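Local coordinates for salicylic acid-binding protein 2 (Nicotiana tabacum, PDB 1XKL) that hydrolyses methyl salicylate to salicylic acid and methanol, releasing the active hormone in the signalling that establishes systemic acquired resistance in tobacco, at residues L119-Y122 with N123-T126; P153-A157 with H158-Q162; P166-L169 with A170-S173; D237-A240 with M241-E244. All coordinates share one frame; numbering follows the deposited sequence.

Contact 1: L119-Y122 with N123-T126; sequences LEQY and NERT. With STH (2-amino-4H-1,3-benzoxathiin-4-ol), chain E.
Asn123 N and Glu124 N donate to Leu119 O and Glu120 O, the i to i+4 bonds of the last turn of helix 117-124; the first runs 3.1 Å from Asn123 N to Leu119 O. At Arg125 the chain leaves helical geometry, and two of the last donors converge on one carbonyl. Tyr122 O accepts from Arg125 N at 3.2 Å and from Thr126 OG1 at 2.9 Å, the two donors approaching from opposite faces of the carbonyl plane.

The hydroxyl of Thr126 also sits over one face of the Tyr122 ring, displaced toward its rim, with OG1 3.3 Å from Tyr122 CE1. Thr126 CB stands over the same ring in a CH-pi contact, 4.2 Å from its centroid and 16° off the normal. Tyr122 CG lies anti to the backbone N (chi1 170°), which carries the ring off the helix toward the bound 2-amino-4H-1,3-benzoxathiin-4-ol; the phenol oxygen OH ends 3.4 Å from ligand C5 and is hydrogen-bonded to Gly212 O. Phe107 meets this ring edge-to-face.

On the solvent side, Gln121 and Glu124 share a water, which donates to Gln121 OE1 and, at 2.7 Å, to Glu124 OE1. Their amide and carboxylate planes stand 75° apart. The guanidinium of Arg125 makes a cation-pi contact with Trp220 of helix 215-225.

With its hydroxyl fixed by Gly212 and a face covered by Thr126, the Tyr122 ring is probably restricted in its motion. The helix end contributes this one aromatic ring to the ligand pocket, while Gln121 and Glu124 are bridged by water and Arg125 turns to Trp220.

Contact 2: P153-A157 with H158-Q162; sequences PKFLA and HKLYQ
Phe155 lays one face of its ring against the base of Lys159: Lys159 CB stands over that face, offset toward the rim, 4.1 Å from the centroid in a CH-pi contact, and the two side chains cross at about a right angle. Lys159 CG continues past the ring margin, 3.8 Å from Phe155 CD2. Because Phe155 CG is anti to the backbone N (chi1 -178°), the ring swings toward the residues that follow, and the branch point of Leu160 packs against it with CG 3.8 Å from Phe155 CE1.

Leu160 CD1 in turn fits between two neighbours, the Phe155 ring and Leu156 CD2, lying 3.7 Å from the latter. Leu156 CD2 is a bump shared by Leu160 and Tyr161, for it also touches Tyr161 CE1; Leu156 and Tyr161 run side by side in the same direction.

The backbone widens beneath this packing. Leu156 O accepts from both Leu160 N and Tyr161 N, and the i+5 partner is the shorter and straighter bond, 2.6 Å from Tyr161 N to Leu156 O. This pi-type turn brings Tyr161 as well as Leu160 against Leu156. At the outer side, His158 N bonds to Lys154 O at 2.9 Å, and the imidazole ND1 adds only a weak bond to the same oxygen.

Phe155 and Leu160 both line the ligand pocket, and Lys159, a salicylate-binding residue, carries its NZ out to Asn130 OD1. Asp133 receives the backbone N-H groups of Lys154 and Phe155 at the first turn. Trp131 and Phe151 meet the Phe155 ring, Tyr161 OH bonds to His15, and helix 166-175 packs against Leu156, Ala157 and Tyr161.

Contact 3: P166-L169 with A170-S173; sequences PEDL and ALAS
The first two turns of helix 166-175, an alpha-helix of this alpha/beta hydrolase and the next helix after 153-160, are joined by four consecutive i to i+4 backbone bonds. Ala170 N donates to Pro166 O at 3.1 Å, and Leu171 N, Ala172 N and Ser173 N donate to Glu167 O, Asp168 O and Leu169 O. The bond from Ala172 N to Asp168 O is 2.9 Å long. Pro166 begins the helix, where its lack of an N-H costs no bond of this series.

Between the turns the side chains meet lightly. The methyl groups of Ala170 and Ala172 rest on carbonyl oxygens of the preceding turn: Ala170 CB is 3.5 Å from both Pro166 O and Glu167 O, and Ala172 CB lies at the same distance from Asp168 O. Ala172 fits against Trp18 and Tyr161, and Ala170 and Leu171 pack on Tyr21 of the second subunit, whose Pro25 lies on Pro166 and Glu167; this part of the helix is therefore also subunit interface.

Asp168 points its carboxylate off the helix. OD1 makes a salt bridge to Lys22 and a hydrogen bond to Ser165 OG, and OD2 bonds to Tyr21 OH of its own chain, so both oxygens of this buried group have partners.

Leu169, extending with CG anti to the backbone N (chi1 172°), reaches helix 153-160 at Ala157. One of its methyls also borders the serine a turn later, with Leu169 CD1 4.1 Å from Ser173 OG.

Contact 4: D237-A240 with M241-E244; sequences DHMA and MLCE. With STH (2-amino-4H-1,3-benzoxathiin-4-ol), chain E.
Met239, a selenomethionine here, runs from a CB that faces Leu242, 3.9 Å from Leu242 CD1, to a methyl beside the catalytic histidine. Its CG is held more closely, 3.5 Å from Leu242 CD1, where the two side chains lie alongside and point the same way; on another side CG meets Met241 SE at 4.1 Å. Bends at chi2 (56°) and chi3 (47°) then fold the chain back, so that SE leads away from the helix and CE arrives at the edge of the His238 ring, in its plane. Leu160 and His80 also touch this side chain.

At the N-cap position, Met239 O takes two backbone donors. Cys243 N lies in the carbonyl plane at 3.1 Å from Met239 O, while Leu242 N approaches from above that plane. Glu244 N closes the short helix on Ala240 O at 2.8 Å.

The imidazole of His238 reaches the ligand, its NE2 3.0 Å from O2 of 2-amino-4H-1,3-benzoxathiin-4-ol. NE2 is also hydrogen-bonded to Ser81 OG and ND1 to Asp210 OD2, the Ser-His-Asp catalytic triad of alpha/beta hydrolases, whose histidine sits on a loop after the last strand.

Followed from the N terminus, the four contacts come in series, none nesting in or crossing another; each is local, within a helix or, in contact 4, between a loop and the short helix after it, and no long loop is closed. Contact 1, the end of helix 117-124, stands apart, its centre about 19 Å from that of contact 2. Contacts 2 and 3 pack together, with Ala157 CB 3.8 Å from Leu169 CD1. Contact 4, beyond strand 229-233, touches both: Tyr161 CE2 is 3.5 Å from Leu242 CD1, and Asp168 OD2 3.7 Å from Leu242 CD2. Contacts 2, 3 and 4 join helices 153-160 and 166-175 to the catalytic histidine loop; contacts 1, 2 and 4 border the pocket.

Contact 1: L119-Y122 with N123-T126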
loop_
_atom_site.group_PDB
_atom_site.type_symbol
_atom_site.label_atom_id
_atom_site.label_comp_id
_atom_site.label_asym_id
_atom_site.label_seq_id
_atom_site.Cartn_x
_atom_site.Cartn_y
_atom_site.Cartn_z
ATOM N N LEU A 119 -18.345 -17.226 -29.910
ATOM C CA LEU A 119 -17.189 -16.952 -29.064
ATOM C C LEU A 119 -16.131 -18.023 -29.294
ATOM O O LEU A 119 -14.936 -17.727 -29.336
ATOM C CB LEU A 119 -17.611 -16.907 -27.590
ATOM C CG LEU A 119 -18.553 -15.750 -27.223
ATOM C CD1 LEU A 119 -18.780 -15.712 -25.718
ATOM C CD2 LEU A 119 -17.932 -14.434 -27.689
ATOM N N GLU A 120 -16.582 -19.265 -29.465
ATOM C CA GLU A 120 -15.683 -20.395 -29.717
ATOM C C GLU A 120 -15.025 -20.232 -31.079
ATOM O O GLU A 120 -13.825 -20.449 -31.229
ATOM C CB GLU A 120 -16.467 -21.713 -29.661
ATOM C CG GLU A 120 -16.821 -22.141 -28.243
ATOM C CD GLU A 120 -17.802 -23.303 -28.193
ATOM O OE1 GLU A 120 -17.914 -23.929 -27.120
ATOM O OE2 GLU A 120 -18.464 -23.584 -29.214
ATOM N N GLN A 121 -15.814 -19.838 -32.073
ATOM C CA GLN A 121 -15.271 -19.641 -33.405
ATOM C C GLN A 121 -14.251 -18.509 -33.381
ATOM O O GLN A 121 -13.135 -18.661 -33.884
ATOM C CB GLN A 121 -16.402 -19.345 -34.391
ATOM C CG GLN A 121 -17.288 -20.557 -34.664
ATOM C CD GLN A 121 -16.509 -21.700 -35.301
ATOM O OE1 GLN A 121 -15.951 -21.553 -36.389
ATOM N NE2 GLN A 121 -16.461 -22.840 -34.620
ATOM N N TYR A 122 -14.624 -17.377 -32.785
ATOM C CA TYR A 122 -13.715 -16.233 -32.687
ATOM C C TYR A 122 -12.341 -16.678 -32.177
ATOM O O TYR A 122 -11.316 -16.374 -32.778
ATOM C CB TYR A 122 -14.285 -15.179 -31.731
ATOM C CG TYR A 122 -13.301 -14.080 -31.402
ATOM C CD1 TYR A 122 -13.017 -13.076 -32.323
ATOM C CD2 TYR A 122 -12.599 -14.087 -30.198
ATOM C CE1 TYR A 122 -12.054 -12.110 -32.059
ATOM C CE2 TYR A 122 -11.634 -13.128 -29.921
ATOM C CZ TYR A 122 -11.363 -12.143 -30.857
ATOM O OH TYR A 122 -10.382 -11.212 -30.603
ATOM N N ASN A 123 -12.335 -17.394 -31.057
ATOM C CA ASN A 123 -11.096 -17.865 -30.457
ATOM C C ASN A 123 -10.324 -18.833 -31.336
ATOM O O ASN A 123 -9.095 -18.848 -31.309
ATOM C CB ASN A 123 -11.384 -18.523 -29.112
ATOM C CG ASN A 123 -11.870 -17.532 -28.078
ATOM O OD1 ASN A 123 -11.184 -16.556 -27.765
ATOM N ND2 ASN A 123 -13.059 -17.775 -27.540
ATOM N N GLU A 124 -11.042 -19.640 -32.109
ATOM C CA GLU A 124 -10.399 -20.612 -32.987
ATOM C C GLU A 124 -9.689 -19.945 -34.149
ATOM O O GLU A 124 -8.788 -20.533 -34.744
ATOM C CB GLU A 124 -11.425 -21.620 -33.499
ATOM C CG GLU A 124 -11.716 -22.721 -32.497
ATOM C CD GLU A 124 -12.959 -23.506 -32.833
ATOM O OE1 GLU A 124 -13.074 -23.990 -33.982
ATOM O OE2 GLU A 124 -13.824 -23.647 -31.943
ATOM N N ARG A 125 -10.093 -18.728 -34.498
ATOM C CA ARG A 125 -9.401 -18.048 -35.582
ATOM C C ARG A 125 -8.728 -16.784 -35.078
ATOM O O ARG A 125 -8.544 -15.831 -35.830
ATOM C CB ARG A 125 -10.340 -17.735 -36.754
ATOM C CG ARG A 125 -11.652 -17.117 -36.391
ATOM C CD ARG A 125 -12.782 -18.086 -36.685
ATOM N NE ARG A 125 -12.811 -18.505 -38.077
ATOM C CZ ARG A 125 -13.738 -19.308 -38.591
ATOM N NH1 ARG A 125 -14.704 -19.766 -37.810
ATOM N NH2 ARG A 125 -13.697 -19.657 -39.884
ATOM N N THR A 126 -8.352 -16.809 -33.802
ATOM C CA THR A 126 -7.682 -15.698 -33.129
ATOM C C THR A 126 -6.495 -16.235 -32.328
ATOM O O THR A 126 -6.677 -16.910 -31.304
ATOM C CB THR A 126 -8.662 -14.960 -32.168
ATOM O OG1 THR A 126 -9.521 -14.105 -32.938
ATOM C CG2 THR A 126 -7.903 -14.135 -31.129
HETATM C C8 STH E . -15.262 -8.329 -26.294
HETATM O O8 STH E . -15.835 -9.444 -25.766
HETATM C C1 STH E . -14.038 -8.402 -27.143
HETATM C C2 STH E . -13.449 -7.153 -27.689
HETATM C C3 STH E . -12.279 -7.227 -28.498
HETATM C C4 STH E . -11.661 -8.489 -28.762
HETATM C C5 STH E . -12.217 -9.695 -28.235
HETATM C C6 STH E . -13.375 -9.653 -27.430
HETATM C C7 STH E . -15.369 -5.843 -26.955
HETATM O O2 STH E . -14.042 -5.886 -27.453
HETATM N N7 STH E . -15.523 -4.649 -26.265
HETATM S S7 STH E . -15.861 -7.084 -26.047
HETATM O O HOH W 1 -13.121 -23.164 -36.524
#

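Contact 2: P153-A157 with H158-Q162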
loop_
_atom_site.group_PDB
_atom_site.type_symbol
_atom_site.label_atom_id
_atom_site.label_comp_id
_atom_site.label_asym_id
_atom_site.label_seq_id
_atom_site.Cartn_x
_atom_site.Cartn_y
_atom_site.Cartn_z
ATOM N N PRO A 153 -3.363 -2.220 -21.241
ATOM C CA PRO A 153 -3.098 -0.993 -22.001
ATOM C C PRO A 153 -2.582 -1.206 -23.429
ATOM O O PRO A 153 -2.973 -0.483 -24.348
ATOM C CB PRO A 153 -2.096 -0.250 -21.115
ATOM C CG PRO A 153 -1.417 -1.360 -20.352
ATOM C CD PRO A 153 -2.572 -2.248 -20.000
ATOM N N LYS A 154 -1.701 -2.187 -23.605
ATOM C CA LYS A 154 -1.144 -2.503 -24.921
ATOM C C LYS A 154 -2.267 -2.995 -25.832
ATOM O O LYS A 154 -2.411 -2.540 -26.970
ATOM C CB LYS A 154 -0.076 -3.602 -24.802
ATOM C CG LYS A 154 1.053 -3.313 -23.812
ATOM C CD LYS A 154 1.857 -2.096 -24.240
ATOM C CE LYS A 154 2.992 -1.798 -23.259
ATOM N NZ LYS A 154 4.019 -2.895 -23.198
ATOM N N PHE A 155 -3.069 -3.921 -25.316
ATOM C CA PHE A 155 -4.175 -4.484 -26.083
ATOM C C PHE A 155 -5.127 -3.396 -26.544
ATOM O O PHE A 155 -5.604 -3.416 -27.680
ATOM C CB PHE A 155 -4.937 -5.517 -25.253
ATOM C CG PHE A 155 -6.069 -6.183 -25.995
ATOM C CD1 PHE A 155 -7.389 -5.818 -25.759
ATOM C CD2 PHE A 155 -5.808 -7.183 -26.933
ATOM C CE1 PHE A 155 -8.438 -6.448 -26.433
ATOM C CE2 PHE A 155 -6.847 -7.818 -27.613
ATOM C CZ PHE A 155 -8.163 -7.448 -27.366
ATOM N N LEU A 156 -5.409 -2.441 -25.662
ATOM C CA LEU A 156 -6.307 -1.357 -26.028
ATOM C C LEU A 156 -5.703 -0.477 -27.114
ATOM O O LEU A 156 -6.357 -0.156 -28.102
ATOM C CB LEU A 156 -6.628 -0.481 -24.813
ATOM C CG LEU A 156 -7.475 -1.060 -23.690
ATOM C CD1 LEU A 156 -7.510 -0.055 -22.544
ATOM C CD2 LEU A 156 -8.895 -1.363 -24.196
ATOM N N ALA A 157 -4.447 -0.093 -26.932
ATOM C CA ALA A 157 -3.781 0.792 -27.883
ATOM C C ALA A 157 -3.474 0.213 -29.259
ATOM O O ALA A 157 -3.555 0.925 -30.258
ATOM C CB ALA A 157 -2.503 1.328 -27.264
ATOM N N HIS A 158 -3.124 -1.070 -29.306
ATOM C CA HIS A 158 -2.758 -1.718 -30.558
ATOM C C HIS A 158 -3.812 -2.607 -31.206
ATOM O O HIS A 158 -3.705 -2.938 -32.388
ATOM C CB HIS A 158 -1.476 -2.533 -30.355
ATOM C CG HIS A 158 -0.260 -1.699 -30.097
ATOM N ND1 HIS A 158 0.251 -1.482 -28.831
ATOM C CD2 HIS A 158 0.554 -1.029 -30.947
ATOM C CE1 HIS A 158 1.324 -0.718 -28.917
ATOM N NE2 HIS A 158 1.530 -0.429 -30.191
ATOM N N LYS A 159 -4.829 -3.001 -30.451
ATOM C CA LYS A 159 -5.851 -3.870 -31.011
ATOM C C LYS A 159 -7.249 -3.270 -31.021
ATOM O O LYS A 159 -8.111 -3.705 -31.787
ATOM C CB LYS A 159 -5.873 -5.197 -30.253
ATOM C CG LYS A 159 -4.554 -5.955 -30.287
ATOM C CD LYS A 159 -4.177 -6.367 -31.701
ATOM C CE LYS A 159 -2.989 -7.319 -31.699
ATOM N NZ LYS A 159 -2.627 -7.769 -33.070
ATOM N N LEU A 160 -7.477 -2.261 -30.191
ATOM C CA LEU A 160 -8.800 -1.668 -30.133
ATOM C C LEU A 160 -8.884 -0.190 -30.525
ATOM O O LEU A 160 -9.822 0.222 -31.209
ATOM C CB LEU A 160 -9.384 -1.868 -28.727
ATOM C CG LEU A 160 -9.568 -3.297 -28.185
ATOM C CD1 LEU A 160 -10.500 -3.262 -26.969
ATOM C CD2 LEU A 160 -10.153 -4.190 -29.248
ATOM N N TYR A 161 -7.894 0.594 -30.110
ATOM C CA TYR A 161 -7.880 2.030 -30.376
ATOM C C TYR A 161 -6.765 2.502 -31.321
ATOM O O TYR A 161 -6.406 3.678 -31.303
ATOM C CB TYR A 161 -7.737 2.787 -29.044
ATOM C CG TYR A 161 -8.872 2.595 -28.048
ATOM C CD1 TYR A 161 -9.143 1.343 -27.489
ATOM C CD2 TYR A 161 -9.688 3.665 -27.683
ATOM C CE1 TYR A 161 -10.206 1.162 -26.594
ATOM C CE2 TYR A 161 -10.752 3.494 -26.789
ATOM C CZ TYR A 161 -11.007 2.242 -26.254
ATOM O OH TYR A 161 -12.080 2.065 -25.409
ATOM N N GLN A 162 -6.233 1.614 -32.159
ATOM C CA GLN A 162 -5.130 2.010 -33.030
ATOM C C GLN A 162 -5.433 3.212 -33.940
ATOM O O GLN A 162 -4.513 3.880 -34.412
ATOM C CB GLN A 162 -4.614 0.799 -33.850
ATOM C CG GLN A 162 -5.293 0.496 -35.189
ATOM C CD GLN A 162 -6.581 -0.284 -35.059
ATOM O OE1 GLN A 162 -6.980 -0.679 -33.964
ATOM N NE2 GLN A 162 -7.249 -0.502 -36.183
#

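Contact 3: P166-L169 with A170-S173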
loop_
_atom_site.group_PDB
_atom_site.type_symbol
_atom_site.label_atom_id
_atom_site.label_comp_id
_atom_site.label_asym_id
_atom_site.label_seq_id
_atom_site.Cartn_x
_atom_site.Cartn_y
_atom_site.Cartn_z
ATOM N N PRO A 166 -5.303 10.104 -28.938
ATOM C CA PRO A 166 -4.606 9.763 -27.695
ATOM C C PRO A 166 -5.485 10.060 -26.482
ATOM O O PRO A 166 -5.306 9.474 -25.415
ATOM C CB PRO A 166 -3.342 10.630 -27.752
ATOM C CG PRO A 166 -3.739 11.785 -28.634
ATOM C CD PRO A 166 -4.545 11.099 -29.716
ATOM N N GLU A 167 -6.450 10.956 -26.655
ATOM C CA GLU A 167 -7.359 11.302 -25.572
ATOM C C GLU A 167 -8.288 10.115 -25.289
ATOM O O GLU A 167 -8.509 9.759 -24.135
ATOM C CB GLU A 167 -8.194 12.542 -25.937
ATOM C CG GLU A 167 -7.416 13.861 -26.124
ATOM C CD GLU A 167 -6.463 13.848 -27.322
ATOM O OE1 GLU A 167 -6.817 13.261 -28.371
ATOM O OE2 GLU A 167 -5.361 14.440 -27.218
ATOM N N ASP A 168 -8.826 9.487 -26.331
ATOM C CA ASP A 168 -9.725 8.360 -26.108
ATOM C C ASP A 168 -9.029 7.162 -25.485
ATOM O O ASP A 168 -9.629 6.433 -24.703
ATOM C CB ASP A 168 -10.418 7.968 -27.406
ATOM C CG ASP A 168 -11.394 9.028 -27.868
ATOM O OD1 ASP A 168 -11.168 9.613 -28.939
ATOM O OD2 ASP A 168 -12.375 9.282 -27.143
ATOM N N LEU A 169 -7.763 6.963 -25.826
ATOM C CA LEU A 169 -7.001 5.870 -25.253
ATOM C C LEU A 169 -6.815 6.168 -23.764
ATOM O O LEU A 169 -6.999 5.295 -22.910
ATOM C CB LEU A 169 -5.643 5.761 -25.946
ATOM C CG LEU A 169 -4.609 4.787 -25.371
ATOM C CD1 LEU A 169 -5.142 3.353 -25.418
ATOM C CD2 LEU A 169 -3.319 4.912 -26.172
ATOM N N ALA A 170 -6.464 7.415 -23.455
ATOM C CA ALA A 170 -6.260 7.824 -22.062
ATOM C C ALA A 170 -7.552 7.629 -21.275
ATOM O O ALA A 170 -7.532 7.214 -20.118
ATOM C CB ALA A 170 -5.825 9.276 -22.003
ATOM N N LEU A 171 -8.676 7.929 -21.916
ATOM C CA LEU A 171 -9.972 7.780 -21.284
ATOM C C LEU A 171 -10.269 6.303 -21.030
ATOM O O LEU A 171 -10.603 5.909 -19.904
ATOM C CB LEU A 171 -11.048 8.404 -22.174
ATOM C CG LEU A 171 -12.505 8.339 -21.711
ATOM C CD1 LEU A 171 -12.683 9.098 -20.411
ATOM C CD2 LEU A 171 -13.400 8.925 -22.800
ATOM N N ALA A 172 -10.129 5.475 -22.063
ATOM C CA ALA A 172 -10.395 4.044 -21.902
ATOM C C ALA A 172 -9.506 3.422 -20.831
ATOM O O ALA A 172 -9.974 2.636 -20.010
ATOM C CB ALA A 172 -10.196 3.312 -23.234
ATOM N N SER A 173 -8.224 3.772 -20.835
ATOM C CA SER A 173 -7.304 3.211 -19.864
ATOM C C SER A 173 -7.690 3.493 -18.417
ATOM O O SER A 173 -7.441 2.674 -17.534
ATOM C CB SER A 173 -5.884 3.706 -20.126
ATOM O OG SER A 173 -5.374 3.153 -21.326
#

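Contact 4: D237-A240 with M241-E244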
loop_
_atom_site.group_PDB
_atom_site.type_symbol
_atom_site.label_atom_id
_atom_site.label_comp_id
_atom_site.label_asym_id
_atom_site.label_seq_id
_atom_site.Cartn_x
_atom_site.Cartn_y
_atom_site.Cartn_z
ATOM N N ASP A 237 -11.761 1.584 -36.559
ATOM C CA ASP A 237 -11.195 0.504 -35.777
ATOM C C ASP A 237 -12.325 -0.077 -34.941
ATOM O O ASP A 237 -13.491 0.227 -35.184
ATOM C CB ASP A 237 -10.052 0.997 -34.871
ATOM C CG ASP A 237 -10.463 2.155 -33.947
ATOM O OD1 ASP A 237 -11.672 2.399 -33.743
ATOM O OD2 ASP A 237 -9.554 2.799 -33.410
ATOM N N HIS A 238 -11.985 -0.908 -33.961
ATOM C CA HIS A 238 -12.997 -1.531 -33.118
ATOM C C HIS A 238 -13.912 -0.541 -32.401
ATOM O O HIS A 238 -15.075 -0.845 -32.137
ATOM C CB HIS A 238 -12.339 -2.432 -32.073
ATOM C CG HIS A 238 -13.309 -3.291 -31.331
ATOM N ND1 HIS A 238 -14.085 -4.245 -31.959
ATOM C CD2 HIS A 238 -13.673 -3.313 -30.027
ATOM C CE1 HIS A 238 -14.883 -4.810 -31.076
ATOM N NE2 HIS A 238 -14.655 -4.262 -29.893
HETATM N N MSE A 239 -13.395 0.639 -32.086
HETATM C CA MSE A 239 -14.176 1.651 -31.368
HETATM C C MSE A 239 -14.772 2.704 -32.299
HETATM O O MSE A 239 -14.473 3.898 -32.187
HETATM C CB MSE A 239 -13.291 2.330 -30.319
HETATM C CG MSE A 239 -13.601 1.953 -28.875
HETATM SE SE MSE A 239 -13.541 0.050 -28.526
HETATM C CE MSE A 239 -11.883 -0.332 -29.384
ATOM N N ALA A 240 -15.630 2.258 -33.207
ATOM C CA ALA A 240 -16.252 3.150 -34.171
ATOM C C ALA A 240 -16.960 4.357 -33.551
ATOM O O ALA A 240 -16.952 5.436 -34.139
ATOM C CB ALA A 240 -17.229 2.361 -35.045
HETATM N N MSE A 241 -17.567 4.189 -32.375
HETATM C CA MSE A 241 -18.284 5.300 -31.744
HETATM C C MSE A 241 -17.352 6.391 -31.235
HETATM O O MSE A 241 -17.802 7.464 -30.821
HETATM C CB MSE A 241 -19.179 4.814 -30.592
HETATM C CG MSE A 241 -18.443 4.403 -29.331
HETATM SE SE MSE A 241 -17.626 2.645 -29.492
HETATM C CE MSE A 241 -19.064 1.609 -28.736
ATOM N N LEU A 242 -16.056 6.104 -31.272
ATOM C CA LEU A 242 -15.037 7.040 -30.836
ATOM C C LEU A 242 -14.250 7.616 -32.013
ATOM O O LEU A 242 -13.997 8.814 -32.050
ATOM C CB LEU A 242 -14.079 6.362 -29.855
ATOM C CG LEU A 242 -14.687 5.926 -28.519
ATOM C CD1 LEU A 242 -13.604 5.263 -27.692
ATOM C CD2 LEU A 242 -15.272 7.134 -27.771
ATOM N N CYS A 243 -13.872 6.784 -32.983
ATOM C CA CYS A 243 -13.119 7.297 -34.127
ATOM C C CYS A 243 -13.997 7.803 -35.278
ATOM O O CYS A 243 -13.559 8.634 -36.074
ATOM C CB CYS A 243 -12.144 6.240 -34.651
ATOM S SG CYS A 243 -12.924 4.702 -35.169
ATOM N N GLU A 244 -15.230 7.315 -35.369
ATOM C CA GLU A 244 -16.136 7.746 -36.435
ATOM C C GLU A 244 -17.577 7.893 -35.943
ATOM O O GLU A 244 -18.497 7.322 -36.525
ATOM C CB GLU A 244 -16.101 6.740 -37.590
ATOM C CG GLU A 244 -14.716 6.490 -38.175
ATOM C CD GLU A 244 -14.170 7.681 -38.941
ATOM O OE1 GLU A 244 -13.001 7.615 -39.385
ATOM O OE2 GLU A 244 -14.906 8.680 -39.102
HETATM C C8 STH E . -15.262 -8.329 -26.294
HETATM O O8 STH E . -15.835 -9.444 -25.766
HETATM C C1 STH E . -14.038 -8.402 -27.143
HETATM C C2 STH E . -13.449 -7.153 -27.689
HETATM C C3 STH E . -12.279 -7.227 -28.498
HETATM C C4 STH E . -11.661 -8.489 -28.762
HETATM C C5 STH E . -12.217 -9.695 -28.235
HETATM C C6 STH E . -13.375 -9.653 -27.430
HETATM C C7 STH E . -15.369 -5.843 -26.955
HETATM O O2 STH E . -14.042 -5.886 -27.453
HETATM N N7 STH E . -15.523 -4.649 -26.265
HETATM S S7 STH E . -15.861 -7.084 -26.047
#